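Local coordinates for putative ATP-grasp superfamily protein (Archaeoglobus fulgidus, PDB 3DF7) that is of unknown function but, as a putative member of the ATP-grasp superfamily, probably binds ATP and perhaps a metal ion, at residues 14-17 and 18-22; 224-227 and 228-232; 90-94 and 95-99; 76-80 and 81-85; 262-265 and 266-270. All coordinates share one frame; numbering follows the deposited sequence.

Contact 1: 14-17 and 18-22; sequences ERIE and DSTAV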
loop_
_atom_site.group_PDB
_atom_site.type_symbol
_atom_site.label_atom_id
_atom_site.label_comp_id
_atom_site.label_asym_id
_atom_site.label_seq_id
_atom_site.Cartn_x
_atom_site.Cartn_y
_atom_site.Cartn_z
ATOM N N GLU A 14 -17.387 1.540 -1.915
ATOM C CA GLU A 14 -18.283 0.396 -2.028
ATOM C C GLU A 14 -17.973 -0.602 -0.922
ATOM O O GLU A 14 -16.877 -0.606 -0.365
ATOM C CB GLU A 14 -18.094 -0.284 -3.387
ATOM C CG GLU A 14 -18.498 0.565 -4.588
ATOM C CD GLU A 14 -20.005 0.657 -4.757
ATOM O OE1 GLU A 14 -20.650 -0.404 -4.906
ATOM O OE2 GLU A 14 -20.543 1.784 -4.739
ATOM N N ARG A 15 -18.935 -1.454 -0.599
ATOM C CA ARG A 15 -18.698 -2.445 0.433
ATOM C C ARG A 15 -17.872 -3.569 -0.184
ATOM O O ARG A 15 -18.172 -4.036 -1.283
ATOM C CB ARG A 15 -20.022 -2.998 0.964
ATOM C CG ARG A 15 -19.871 -3.895 2.189
ATOM C CD ARG A 15 -19.220 -3.145 3.350
ATOM N NE ARG A 15 -19.194 -3.942 4.575
ATOM C CZ ARG A 15 -18.678 -3.526 5.729
ATOM N NH1 ARG A 15 -18.140 -2.319 5.822
ATOM N NH2 ARG A 15 -18.699 -4.322 6.791
ATOM N N ILE A 16 -16.815 -3.977 0.509
ATOM C CA ILE A 16 -15.961 -5.062 0.038
ATOM C C ILE A 16 -15.904 -6.093 1.159
ATOM O O ILE A 16 -16.316 -5.808 2.279
ATOM C CB ILE A 16 -14.530 -4.575 -0.270
ATOM C CG1 ILE A 16 -13.885 -4.012 0.998
ATOM C CG2 ILE A 16 -14.560 -3.519 -1.368
ATOM C CD1 ILE A 16 -12.437 -3.621 0.813
ATOM N N GLU A 17 -15.404 -7.290 0.863
ATOM C CA GLU A 17 -15.316 -8.336 1.878
ATOM C C GLU A 17 -14.570 -7.823 3.112
ATOM O O GLU A 17 -13.577 -7.107 2.991
ATOM C CB GLU A 17 -14.618 -9.571 1.302
ATOM C CG GLU A 17 -13.217 -9.323 0.782
ATOM C CD GLU A 17 -12.671 -10.519 0.030
ATOM O OE1 GLU A 17 -13.267 -10.886 -1.006
ATOM O OE2 GLU A 17 -11.655 -11.095 0.473
ATOM N N ASP A 18 -15.056 -8.197 4.293
ATOM C CA ASP A 18 -14.472 -7.762 5.561
ATOM C C ASP A 18 -12.976 -8.004 5.703
ATOM O O ASP A 18 -12.268 -7.182 6.282
ATOM C CB ASP A 18 -15.185 -8.431 6.736
ATOM C CG ASP A 18 -16.689 -8.277 6.669
ATOM O OD1 ASP A 18 -17.165 -7.313 6.036
ATOM O OD2 ASP A 18 -17.394 -9.116 7.260
ATOM N N SER A 19 -12.501 -9.135 5.190
ATOM C CA SER A 19 -11.085 -9.475 5.277
ATOM C C SER A 19 -10.202 -8.359 4.734
ATOM O O SER A 19 -9.207 -7.982 5.356
ATOM C CB SER A 19 -10.800 -10.765 4.507
ATOM O OG SER A 19 -9.408 -11.031 4.479
ATOM N N THR A 20 -10.568 -7.841 3.566
ATOM C CA THR A 20 -9.814 -6.769 2.926
ATOM C C THR A 20 -10.214 -5.421 3.511
ATOM O O THR A 20 -9.389 -4.519 3.631
ATOM C CB THR A 20 -10.073 -6.736 1.400
ATOM O OG1 THR A 20 -9.699 -7.990 0.823
ATOM C CG2 THR A 20 -9.264 -5.621 0.738
ATOM N N ALA A 21 -11.484 -5.299 3.877
ATOM C CA ALA A 21 -12.002 -4.058 4.438
ATOM C C ALA A 21 -11.303 -3.650 5.729
ATOM O O ALA A 21 -11.097 -2.462 5.976
ATOM C CB ALA A 21 -13.501 -4.185 4.682
ATOM N N VAL A 22 -10.942 -4.625 6.557
ATOM C CA VAL A 22 -10.293 -4.303 7.820
ATOM C C VAL A 22 -8.955 -3.597 7.595
ATOM O O VAL A 22 -8.571 -2.723 8.379
ATOM C CB VAL A 22 -10.104 -5.570 8.698
ATOM C CG1 VAL A 22 -8.931 -6.409 8.196
ATOM C CG2 VAL A 22 -9.924 -5.160 10.155
HETATM O O HOH W 1 -19.421 -6.819 7.615
#

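Contact 2: 224-227 and 228-232; sequences EGLN and GYVGV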
loop_
_atom_site.group_PDB
_atom_site.type_symbol
_atom_site.label_atom_id
_atom_site.label_comp_id
_atom_site.label_asym_id
_atom_site.label_seq_id
_atom_site.Cartn_x
_atom_site.Cartn_y
_atom_site.Cartn_z
ATOM N N GLU A 224 8.043 7.137 -13.924
ATOM C CA GLU A 224 7.758 8.564 -13.818
ATOM C C GLU A 224 6.329 8.749 -13.322
ATOM O O GLU A 224 5.421 8.049 -13.761
ATOM C CB GLU A 224 7.916 9.246 -15.179
ATOM C CG GLU A 224 9.351 9.352 -15.661
ATOM C CD GLU A 224 10.048 8.003 -15.740
ATOM O OE1 GLU A 224 9.467 7.062 -16.329
ATOM O OE2 GLU A 224 11.179 7.887 -15.217
ATOM N N GLY A 225 6.135 9.685 -12.400
ATOM C CA GLY A 225 4.801 9.925 -11.883
ATOM C C GLY A 225 4.602 9.485 -10.444
ATOM O O GLY A 225 3.697 9.968 -9.771
ATOM N N LEU A 226 5.427 8.560 -9.963
ATOM C CA LEU A 226 5.286 8.120 -8.581
ATOM C C LEU A 226 5.552 9.345 -7.732
ATOM O O LEU A 226 6.413 10.156 -8.054
ATOM C CB LEU A 226 6.287 7.011 -8.247
ATOM C CG LEU A 226 5.985 5.683 -8.943
ATOM C CD1 LEU A 226 7.028 4.651 -8.555
ATOM C CD2 LEU A 226 4.587 5.207 -8.538
ATOM N N ASN A 227 4.805 9.481 -6.648
ATOM C CA ASN A 227 4.945 10.634 -5.778
ATOM C C ASN A 227 4.332 10.328 -4.422
ATOM O O ASN A 227 3.313 9.650 -4.342
ATOM C CB ASN A 227 4.243 11.836 -6.417
ATOM C CG ASN A 227 4.177 13.036 -5.493
ATOM O OD1 ASN A 227 3.107 13.392 -4.985
ATOM N ND2 ASN A 227 5.319 13.668 -5.269
ATOM N N GLY A 228 4.962 10.827 -3.363
ATOM C CA GLY A 228 4.453 10.596 -2.023
ATOM C C GLY A 228 4.830 9.222 -1.509
ATOM O O GLY A 228 5.904 8.707 -1.820
ATOM N N TYR A 229 3.945 8.619 -0.724
ATOM C CA TYR A 229 4.212 7.296 -0.179
ATOM C C TYR A 229 4.013 6.212 -1.230
ATOM O O TYR A 229 2.963 6.129 -1.868
ATOM C CB TYR A 229 3.295 7.006 1.014
ATOM C CG TYR A 229 3.494 5.629 1.607
ATOM C CD1 TYR A 229 4.271 5.444 2.752
ATOM C CD2 TYR A 229 2.910 4.506 1.016
ATOM C CE1 TYR A 229 4.455 4.175 3.297
ATOM C CE2 TYR A 229 3.090 3.236 1.551
ATOM C CZ TYR A 229 3.862 3.080 2.691
ATOM O OH TYR A 229 4.025 1.826 3.234
ATOM N N VAL A 230 5.031 5.373 -1.388
ATOM C CA VAL A 230 4.983 4.266 -2.331
ATOM C C VAL A 230 5.542 3.032 -1.640
ATOM O O VAL A 230 6.555 3.105 -0.944
ATOM C CB VAL A 230 5.828 4.559 -3.600
ATOM C CG1 VAL A 230 5.841 3.327 -4.517
ATOM C CG2 VAL A 230 5.255 5.763 -4.340
ATOM N N GLY A 231 4.863 1.904 -1.809
ATOM C CA GLY A 231 5.335 0.674 -1.204
ATOM C C GLY A 231 5.905 -0.238 -2.274
ATOM O O GLY A 231 5.349 -0.329 -3.368
ATOM N N VAL A 232 7.021 -0.900 -1.981
ATOM C CA VAL A 232 7.620 -1.819 -2.949
ATOM C C VAL A 232 7.753 -3.203 -2.327
ATOM O O VAL A 232 8.418 -3.357 -1.303
ATOM C CB VAL A 232 9.028 -1.357 -3.387
ATOM C CG1 VAL A 232 9.600 -2.332 -4.423
ATOM C CG2 VAL A 232 8.959 0.049 -3.962
HETATM O O HOH W 2 2.017 7.237 -4.159
#

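Contact 3: 90-94 and 95-99; sequences KAEKY and CENLG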
loop_
_atom_site.group_PDB
_atom_site.type_symbol
_atom_site.label_atom_id
_atom_site.label_comp_id
_atom_site.label_asym_id
_atom_site.label_seq_id
_atom_site.Cartn_x
_atom_site.Cartn_y
_atom_site.Cartn_z
ATOM N N LYS A 90 -9.546 10.954 -11.786
ATOM C CA LYS A 90 -10.691 11.834 -11.584
ATOM C C LYS A 90 -10.319 12.966 -10.632
ATOM O O LYS A 90 -10.620 14.132 -10.889
ATOM C CB LYS A 90 -11.868 11.034 -11.010
ATOM C CG LYS A 90 -13.082 11.875 -10.633
ATOM C CD LYS A 90 -14.224 11.005 -10.119
ATOM C CE LYS A 90 -15.424 11.843 -9.711
ATOM N NZ LYS A 90 -16.586 10.991 -9.329
ATOM N N ALA A 91 -9.652 12.619 -9.537
ATOM C CA ALA A 91 -9.247 13.607 -8.544
ATOM C C ALA A 91 -8.217 14.615 -9.070
ATOM O O ALA A 91 -8.272 15.794 -8.730
ATOM C CB ALA A 91 -8.702 12.898 -7.307
ATOM N N GLU A 92 -7.288 14.152 -9.899
ATOM C CA GLU A 92 -6.249 15.020 -10.452
ATOM C C GLU A 92 -6.799 16.281 -11.110
ATOM O O GLU A 92 -6.126 17.307 -11.162
ATOM C CB GLU A 92 -5.412 14.260 -11.481
ATOM C CG GLU A 92 -4.619 13.102 -10.915
ATOM C CD GLU A 92 -3.805 12.400 -11.980
ATOM O OE1 GLU A 92 -4.372 12.108 -13.056
ATOM O OE2 GLU A 92 -2.609 12.137 -11.740
ATOM N N LYS A 93 -8.019 16.190 -11.624
ATOM C CA LYS A 93 -8.660 17.311 -12.298
ATOM C C LYS A 93 -9.048 18.433 -11.334
ATOM O O LYS A 93 -9.397 19.528 -11.773
ATOM C CB LYS A 93 -9.906 16.811 -13.039
ATOM C CG LYS A 93 -10.653 17.858 -13.866
ATOM C CD LYS A 93 -9.890 18.273 -15.130
ATOM C CE LYS A 93 -8.787 19.281 -14.836
ATOM N NZ LYS A 93 -8.057 19.673 -16.076
ATOM N N TYR A 94 -8.965 18.173 -10.029
ATOM C CA TYR A 94 -9.360 19.172 -9.036
ATOM C C TYR A 94 -8.285 19.866 -8.212
ATOM O O TYR A 94 -8.237 21.094 -8.169
ATOM C CB TYR A 94 -10.382 18.576 -8.069
ATOM C CG TYR A 94 -11.668 18.168 -8.733
ATOM C CD1 TYR A 94 -11.777 16.941 -9.381
ATOM C CD2 TYR A 94 -12.768 19.025 -8.753
ATOM C CE1 TYR A 94 -12.949 16.575 -10.035
ATOM C CE2 TYR A 94 -13.945 18.670 -9.408
ATOM C CZ TYR A 94 -14.025 17.446 -10.046
ATOM O OH TYR A 94 -15.176 17.092 -10.711
ATOM N N CYS A 95 -7.434 19.096 -7.540
ATOM C CA CYS A 95 -6.403 19.700 -6.702
ATOM C C CYS A 95 -5.105 18.907 -6.621
ATOM O O CYS A 95 -4.954 17.874 -7.273
ATOM C CB CYS A 95 -6.962 19.922 -5.297
ATOM S SG CYS A 95 -7.788 18.469 -4.616
ATOM N N GLU A 96 -4.171 19.403 -5.813
ATOM C CA GLU A 96 -2.872 18.761 -5.656
ATOM C C GLU A 96 -3.023 17.319 -5.196
ATOM O O GLU A 96 -3.886 17.001 -4.382
ATOM C CB GLU A 96 -1.999 19.517 -4.648
ATOM C CG GLU A 96 -0.547 19.048 -4.651
ATOM C CD GLU A 96 0.251 19.534 -3.453
ATOM O OE1 GLU A 96 0.191 20.742 -3.136
ATOM O OE2 GLU A 96 0.950 18.703 -2.835
ATOM N N ASN A 97 -2.160 16.459 -5.720
ATOM C CA ASN A 97 -2.169 15.036 -5.395
ATOM C C ASN A 97 -1.006 14.718 -4.455
ATOM O O ASN A 97 0.153 14.943 -4.805
ATOM C CB ASN A 97 -2.024 14.231 -6.688
ATOM C CG ASN A 97 -2.196 12.739 -6.482
ATOM O OD1 ASN A 97 -2.325 12.256 -5.354
ATOM N ND2 ASN A 97 -2.198 11.996 -7.585
ATOM N N LEU A 98 -1.311 14.206 -3.264
ATOM C CA LEU A 98 -0.263 13.849 -2.309
ATOM C C LEU A 98 0.254 12.451 -2.624
ATOM O O LEU A 98 1.235 11.994 -2.038
ATOM C CB LEU A 98 -0.788 13.888 -0.865
ATOM C CG LEU A 98 -1.258 15.242 -0.325
ATOM C CD1 LEU A 98 -1.456 15.136 1.179
ATOM C CD2 LEU A 98 -0.230 16.325 -0.642
ATOM N N GLY A 99 -0.425 11.786 -3.556
ATOM C CA GLY A 99 -0.052 10.444 -3.972
ATOM C C GLY A 99 0.514 10.429 -5.381
ATOM O O GLY A 99 0.892 11.474 -5.915
HETATM O O HOH W 3 -1.142 13.473 -10.022
HETATM O O HOH W 4 -3.844 17.162 -9.627
#

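Contact 4: 76-80 and 81-85; sequences IAPED and DFLLY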
loop_
_atom_site.group_PDB
_atom_site.type_symbol
_atom_site.label_atom_id
_atom_site.label_comp_id
_atom_site.label_asym_id
_atom_site.label_seq_id
_atom_site.Cartn_x
_atom_site.Cartn_y
_atom_site.Cartn_z
ATOM N N ILE A 76 -6.744 6.242 -1.360
ATOM C CA ILE A 76 -6.251 4.917 -1.034
ATOM C C ILE A 76 -7.312 3.948 -1.541
ATOM O O ILE A 76 -8.451 3.967 -1.074
ATOM C CB ILE A 76 -6.113 4.721 0.483
ATOM C CG1 ILE A 76 -5.277 5.849 1.094
ATOM C CG2 ILE A 76 -5.460 3.378 0.764
ATOM C CD1 ILE A 76 -5.448 5.979 2.600
ATOM N N ALA A 77 -6.946 3.109 -2.499
ATOM C CA ALA A 77 -7.898 2.151 -3.042
ATOM C C ALA A 77 -7.171 1.008 -3.730
ATOM O O ALA A 77 -6.018 1.144 -4.134
ATOM C CB ALA A 77 -8.831 2.844 -4.030
ATOM N N PRO A 78 -7.840 -0.142 -3.866
ATOM C CA PRO A 78 -7.191 -1.275 -4.526
ATOM C C PRO A 78 -6.888 -0.990 -6.000
ATOM O O PRO A 78 -7.612 -0.245 -6.665
ATOM C CB PRO A 78 -8.196 -2.414 -4.329
ATOM C CG PRO A 78 -9.516 -1.704 -4.158
ATOM C CD PRO A 78 -9.146 -0.526 -3.305
ATOM N N GLU A 79 -5.798 -1.559 -6.502
ATOM C CA GLU A 79 -5.440 -1.364 -7.903
ATOM C C GLU A 79 -6.427 -2.131 -8.784
ATOM O O GLU A 79 -6.643 -1.784 -9.946
ATOM C CB GLU A 79 -4.014 -1.857 -8.166
ATOM C CG GLU A 79 -2.935 -0.949 -7.590
ATOM C CD GLU A 79 -2.521 -1.311 -6.168
ATOM O OE1 GLU A 79 -3.301 -1.964 -5.442
ATOM O OE2 GLU A 79 -1.405 -0.916 -5.772
ATOM N N ASP A 80 -7.025 -3.166 -8.199
ATOM C CA ASP A 80 -7.991 -4.040 -8.870
ATOM C C ASP A 80 -8.867 -3.355 -9.902
ATOM O O ASP A 80 -9.505 -2.342 -9.616
ATOM C CB ASP A 80 -8.899 -4.710 -7.836
ATOM C CG ASP A 80 -8.137 -5.606 -6.887
ATOM O OD1 ASP A 80 -7.138 -5.139 -6.303
ATOM O OD2 ASP A 80 -8.542 -6.777 -6.725
ATOM N N ASP A 81 -8.904 -3.936 -11.099
ATOM C CA ASP A 81 -9.707 -3.424 -12.205
ATOM C C ASP A 81 -9.516 -1.932 -12.453
ATOM O O ASP A 81 -10.447 -1.239 -12.867
ATOM C CB ASP A 81 -11.190 -3.717 -11.962
ATOM C CG ASP A 81 -11.471 -5.197 -11.792
ATOM O OD1 ASP A 81 -10.971 -6.001 -12.611
ATOM O OD2 ASP A 81 -12.200 -5.558 -10.841
ATOM N N PHE A 82 -8.303 -1.449 -12.199
ATOM C CA PHE A 82 -7.958 -0.047 -12.407
ATOM C C PHE A 82 -8.778 0.934 -11.573
ATOM O O PHE A 82 -8.991 2.074 -11.976
ATOM C CB PHE A 82 -8.080 0.288 -13.895
ATOM C CG PHE A 82 -7.069 -0.422 -14.750
ATOM C CD1 PHE A 82 -5.733 -0.040 -14.724
ATOM C CD2 PHE A 82 -7.440 -1.511 -15.531
ATOM C CE1 PHE A 82 -4.774 -0.739 -15.461
ATOM C CE2 PHE A 82 -6.489 -2.217 -16.271
ATOM C CZ PHE A 82 -5.152 -1.826 -16.233
ATOM N N LEU A 83 -9.222 0.488 -10.401
ATOM C CA LEU A 83 -10.005 1.336 -9.508
ATOM C C LEU A 83 -9.164 2.498 -8.985
ATOM O O LEU A 83 -9.571 3.656 -9.082
ATOM C CB LEU A 83 -10.536 0.509 -8.336
ATOM C CG LEU A 83 -11.302 1.250 -7.242
ATOM C CD1 LEU A 83 -12.533 1.937 -7.836
ATOM C CD2 LEU A 83 -11.712 0.260 -6.161
ATOM N N LEU A 84 -7.996 2.194 -8.424
ATOM C CA LEU A 84 -7.120 3.236 -7.906
ATOM C C LEU A 84 -6.809 4.218 -9.032
ATOM O O LEU A 84 -6.808 5.433 -8.834
ATOM C CB LEU A 84 -5.819 2.631 -7.368
ATOM C CG LEU A 84 -4.781 3.652 -6.883
ATOM C CD1 LEU A 84 -5.343 4.433 -5.699
ATOM C CD2 LEU A 84 -3.491 2.945 -6.484
ATOM N N TYR A 85 -6.553 3.677 -10.215
ATOM C CA TYR A 85 -6.251 4.492 -11.384
ATOM C C TYR A 85 -7.374 5.479 -11.717
ATOM O O TYR A 85 -7.141 6.690 -11.801
ATOM C CB TYR A 85 -5.994 3.591 -12.596
ATOM C CG TYR A 85 -5.951 4.341 -13.909
ATOM C CD1 TYR A 85 -4.839 5.103 -14.265
ATOM C CD2 TYR A 85 -7.044 4.325 -14.775
ATOM C CE1 TYR A 85 -4.817 5.837 -15.452
ATOM C CE2 TYR A 85 -7.034 5.055 -15.961
ATOM C CZ TYR A 85 -5.920 5.807 -16.292
ATOM O OH TYR A 85 -5.910 6.535 -17.459
HETATM O O HOH W 5 -5.639 0.866 -10.457
#

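Contact 5: 262-265 and 266-270; sequences ASVA and DLLAG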
loop_
_atom_site.group_PDB
_atom_site.type_symbol
_atom_site.label_atom_id
_atom_site.label_comp_id
_atom_site.label_asym_id
_atom_site.label_seq_id
_atom_site.Cartn_x
_atom_site.Cartn_y
_atom_site.Cartn_z
ATOM N N ALA A 262 6.209 8.309 14.883
ATOM C CA ALA A 262 5.948 9.229 13.781
ATOM C C ALA A 262 4.973 8.586 12.801
ATOM O O ALA A 262 5.133 7.422 12.436
ATOM C CB ALA A 262 7.243 9.572 13.064
ATOM N N SER A 263 3.975 9.347 12.369
ATOM C CA SER A 263 2.983 8.836 11.428
ATOM C C SER A 263 3.538 8.991 10.023
ATOM O O SER A 263 4.538 9.674 9.826
ATOM C CB SER A 263 1.690 9.639 11.531
ATOM O OG SER A 263 1.899 10.970 11.076
ATOM N N VAL A 264 2.892 8.367 9.041
ATOM C CA VAL A 264 3.362 8.502 7.668
ATOM C C VAL A 264 3.297 9.983 7.289
ATOM O O VAL A 264 4.085 10.464 6.474
ATOM C CB VAL A 264 2.499 7.671 6.688
ATOM C CG1 VAL A 264 1.066 8.161 6.708
ATOM C CG2 VAL A 264 3.080 7.752 5.287
ATOM N N ALA A 265 2.360 10.707 7.898
ATOM C CA ALA A 265 2.211 12.137 7.633
ATOM C C ALA A 265 3.440 12.891 8.147
ATOM O O ALA A 265 3.972 13.780 7.473
ATOM C CB ALA A 265 0.955 12.672 8.311
ATOM N N ASP A 266 3.881 12.534 9.348
ATOM C CA ASP A 266 5.055 13.166 9.940
ATOM C C ASP A 266 6.258 12.903 9.047
ATOM O O ASP A 266 7.042 13.806 8.755
ATOM C CB ASP A 266 5.343 12.593 11.336
ATOM C CG ASP A 266 4.298 12.985 12.369
ATOM O OD1 ASP A 266 3.892 14.168 12.404
ATOM O OD2 ASP A 266 3.897 12.109 13.162
ATOM N N LEU A 267 6.392 11.656 8.614
ATOM C CA LEU A 267 7.507 11.252 7.771
ATOM C C LEU A 267 7.500 11.932 6.404
ATOM O O LEU A 267 8.549 12.341 5.904
ATOM C CB LEU A 267 7.508 9.726 7.628
ATOM C CG LEU A 267 7.769 8.989 8.946
ATOM C CD1 LEU A 267 7.655 7.488 8.749
ATOM C CD2 LEU A 267 9.156 9.357 9.466
ATOM N N LEU A 268 6.323 12.062 5.802
ATOM C CA LEU A 268 6.225 12.716 4.501
ATOM C C LEU A 268 6.506 14.203 4.656
ATOM O O LEU A 268 6.911 14.871 3.706
ATOM C CB LEU A 268 4.833 12.510 3.896
ATOM C CG LEU A 268 4.513 11.088 3.432
ATOM C CD1 LEU A 268 3.062 11.005 2.965
ATOM C CD2 LEU A 268 5.466 10.696 2.300
ATOM N N ALA A 269 6.294 14.716 5.861
ATOM C CA ALA A 269 6.521 16.125 6.146
ATOM C C ALA A 269 7.981 16.419 6.489
ATOM O O ALA A 269 8.316 17.536 6.878
ATOM C CB ALA A 269 5.621 16.573 7.290
ATOM N N GLY A 270 8.842 15.415 6.350
ATOM C CA GLY A 270 10.250 15.608 6.649
ATOM C C GLY A 270 10.624 15.278 8.082
ATOM O O GLY A 270 11.800 15.328 8.451
#

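Contact 1: 14-17 and 18-22
The guanidinium of Arg15 and the carboxylate of Asp18 meet at the start of a helix with their planes turned 66° apart. Water 1 lies at the guanidinium edge, in its plane, where it accepts from Arg15 NH2 at 2.7 Å and donates to Asp18 OD1 at 2.8 Å. The carboxylate oxygen itself stands well out of that plane: Asp18 OD1 is 3.4 Å from Arg15 NH2 with no N-H aimed at it, so the direct pairing is one of charge and the directional bonding runs through the water. The Arg15 chain, bent at chi2, carries the guanidinium toward Asp18.

On the inner side the contact is apolar. Ile16 holds CG1 between its backbone N and carbonyl carbon (chi1 61°), which lays the branch against the first helical turn: Ile16 CG1 is 3.7 Å from Ala21 CB, and Ile16 CD1 reaches Thr20 CG2 at 3.8 Å. Phe9 and Ala10 of helix 9-12 also touch Ile16, while Val294 borders Arg15, Asp18 and Ala21.

Between these two sides runs the backbone bond from Ala21 N to Glu17 O, 2.9 Å long, with an N-H...O angle of 157° and the donor in the carbonyl plane. Thr20 N reaches the same oxygen weakly. Glu17 is the N-cap residue, and the arrangement is that of a helix N-terminus, here of helix 18-35, with a water-bridged ion pair on the outside and, between Ile16 at N' and Ala21 at N4, a hydrophobic staple.

Contact 2: 224-227 and 228-232
Leu226 CB and Val230 CG2 touch in a local contact where the loop after helix 206-220 leads into strand 228-236, part of the large antiparallel sheet in the ATP-grasp region. No clear hydrogen bond joins residues 224-227 to 228-232; an apolar touch and one water link them instead. The separation of Leu226 CB from Val230 CG2, 4.2 Å, is a light van der Waals contact made by the base of one side chain and a branch of the other. With chi1 at 176°, Val230 carries CG1 anti to its backbone N, and its CG2 branch is the one directed at the loop. Both residues are buried, and Val220 of helix 206-220 and Ser100 touch each of them.

Gly228 makes the change of direction at a positive phi of 80°, a conformation that favours glycine. Beyond it the strand pairs through its backbone with strand 168-176, Gly228 with Val176 and Val230 with Leu174. Tyr229 projects from the strand away from the loop, and its hydroxyl is hydrogen-bonded to Thr250 OG1 and Ser173 OG.

Water 2 bridges two carbonyl oxygens on either side of the glycine, donating to both: its oxygen lies 2.7 Å from Asn227 O and 2.7 Å from Tyr229 O.

Contact 3: 90-94 and 95-99
Tyr94 and Cys95 pack where helix 83-92 gives way to strand 96-97, in the beta-alpha-beta unit that runs from strand 72-76 through that helix. The close-packed side lies at this junction. Tyr94 N donates to Ala91 O, three residues back, at 2.8 Å, and the Tyr94 ring has the carbonyl oxygens of Lys90 and Ala91 at its edge, in its plane. Phe73 of strand 72-76 touches both Ala91 and Cys95. The touch of Tyr94 CB on Cys95 SG, at 4.3 Å, is light, and Cys95 N is buried with no hydrogen-bond partner in the model.

The looser side is joined by water. Glu92 OE2 and Asn97 ND2 stand 4.2 Å apart, too far to bond, with the carboxylate and amide planes 81° apart; water 3 fills the link by donating to the acid and accepting from the amide, whose ND2 also bonds weakly to Ser100 O. Glu92 OE1 meanwhile bonds to Ser102 OG. A second water, water 4, donates to both Glu92 O and Cys95 O.

The amide oxygen of Asn97 makes an Asx turn: Gly99 N donates to Asn97 OD1 at 2.7 Å, approaching from above the carbonyl plane, 51° out of it.

Contact 4: 76-80 and 81-85
Leu84 folds back on the loop 76-80 and can be followed outward along its side chain. Its CB lies against two carbonyl oxygens, 3.5 Å from Pro78 O and 3.6 Å from Ala77 O. With CG anti to the backbone N (chi1 176°), the chain runs on past Ala77 O and then forks, both methyls staying close to that oxygen, Leu84 CD1 at 3.7 Å from Ala77 O and CD2 slightly farther. Leu84 CD1 also comes to 4.2 Å from Ala77 CB, while Leu84 CD2 reaches Glu79 CG at 4.1 Å; the Leu84 and Glu79 side chains lie alongside one another, pointing the same way.

Leu83 grips the neighbouring part of the loop. Its CD2 branch packs on the proline ring, 3.6 Å from Pro78 CG. The backbone supplies the polar half: Leu83 N donates to Asp80 O at 3.0 Å with an N-H...O angle of 154°, the donor standing 44° above the carbonyl plane. Leu84 N bonds weakly to Pro78 O, and Glu79 O takes weak bonds from Phe82 N and Leu83 N. Water 5 extends that last cluster, donating to Glu79 O and accepting from Tyr85 N, so the first helical turn is tied to the loop partly through solvent.

The acidic ends have partners beyond the loop: Glu79 OE1 forms a salt bridge with Arg248 NE, and Asp80 OD1 accepts from Cys144 N. The whole turn links strand 72-76 of the parallel sheet to helix 83-92, with Phe9 of helix 9-12 against Ala77, Pro78 and Leu83, and Ile105 of helix 102-108 against Leu84.

Contact 5: 262-265 and 266-270
Ser263 and Asp266 face each other across the first turn of helix 264-268, each side chain reaching for the other's backbone N-H. Ser263 OG sits between its own backbone N and carbonyl carbon (chi1 67°), the rotamer that brings it to Asp266 N, which donates to it at 3.1 Å. In return Ser263 N donates to Asp266 OD2 at 2.9 Å, almost straight at 174°; the donor meets that oxygen on the anti side, 22° out of the carboxylate plane. These reciprocal bonds define a capping box, with Ser263 as the N-cap. The other carboxylate oxygen, Asp266 OD1, is bonded to Tyr38 OH.

The apolar side chains are set differently. Val264 and Leu268, one turn apart, lie side by side and point the same way, Val264 CG2 being 4.0 Å from Leu268 CD1; Phe35 of helix 18-35 touches both. Ala262 CB touches Leu267 CD2 at 4.1 Å, a hydrophobic contact from just before the cap into the helix.

Regular helical bonding follows: Leu267 N donates to Ser263 O at 3.0 Å, nearly along the carbonyl direction, and Leu268 N to Val264 O at 2.8 Å. At the other end Gly270, with positive phi, is the C-prime residue of a Schellman motif, Gly271 N bonding to Asp266 O and Gly270 N to Leu267 O. This short helix is therefore capped at both ends, and the negative charge of Asp266 beside its N-terminal N-H groups would probably be favoured by the helix dipole.

The five contacts follow one another along the chain in the order 1, 4, 3, 2, 5. Contacts 4 and 3 stand at the two ends of helix 83-92, their centres about 15 Å apart. Contact 2 touches two others: Asn227, its amide orientation uncertain, packs against residues 97-99 of contact 3, and Tyr229 CD1 lies 3.6 Å from Val264 CG2 of contact 5. Contacts 1 and 4 do not touch, their nearest atoms being about 6 Å apart, yet Thr20 and Pro78 each have a side chain about 4 Å from bound acetate, probably from the crystallisation liquor. Contacts 1 and 2 lie on opposite sides of the chain's centre, about 24 Å apart between centres.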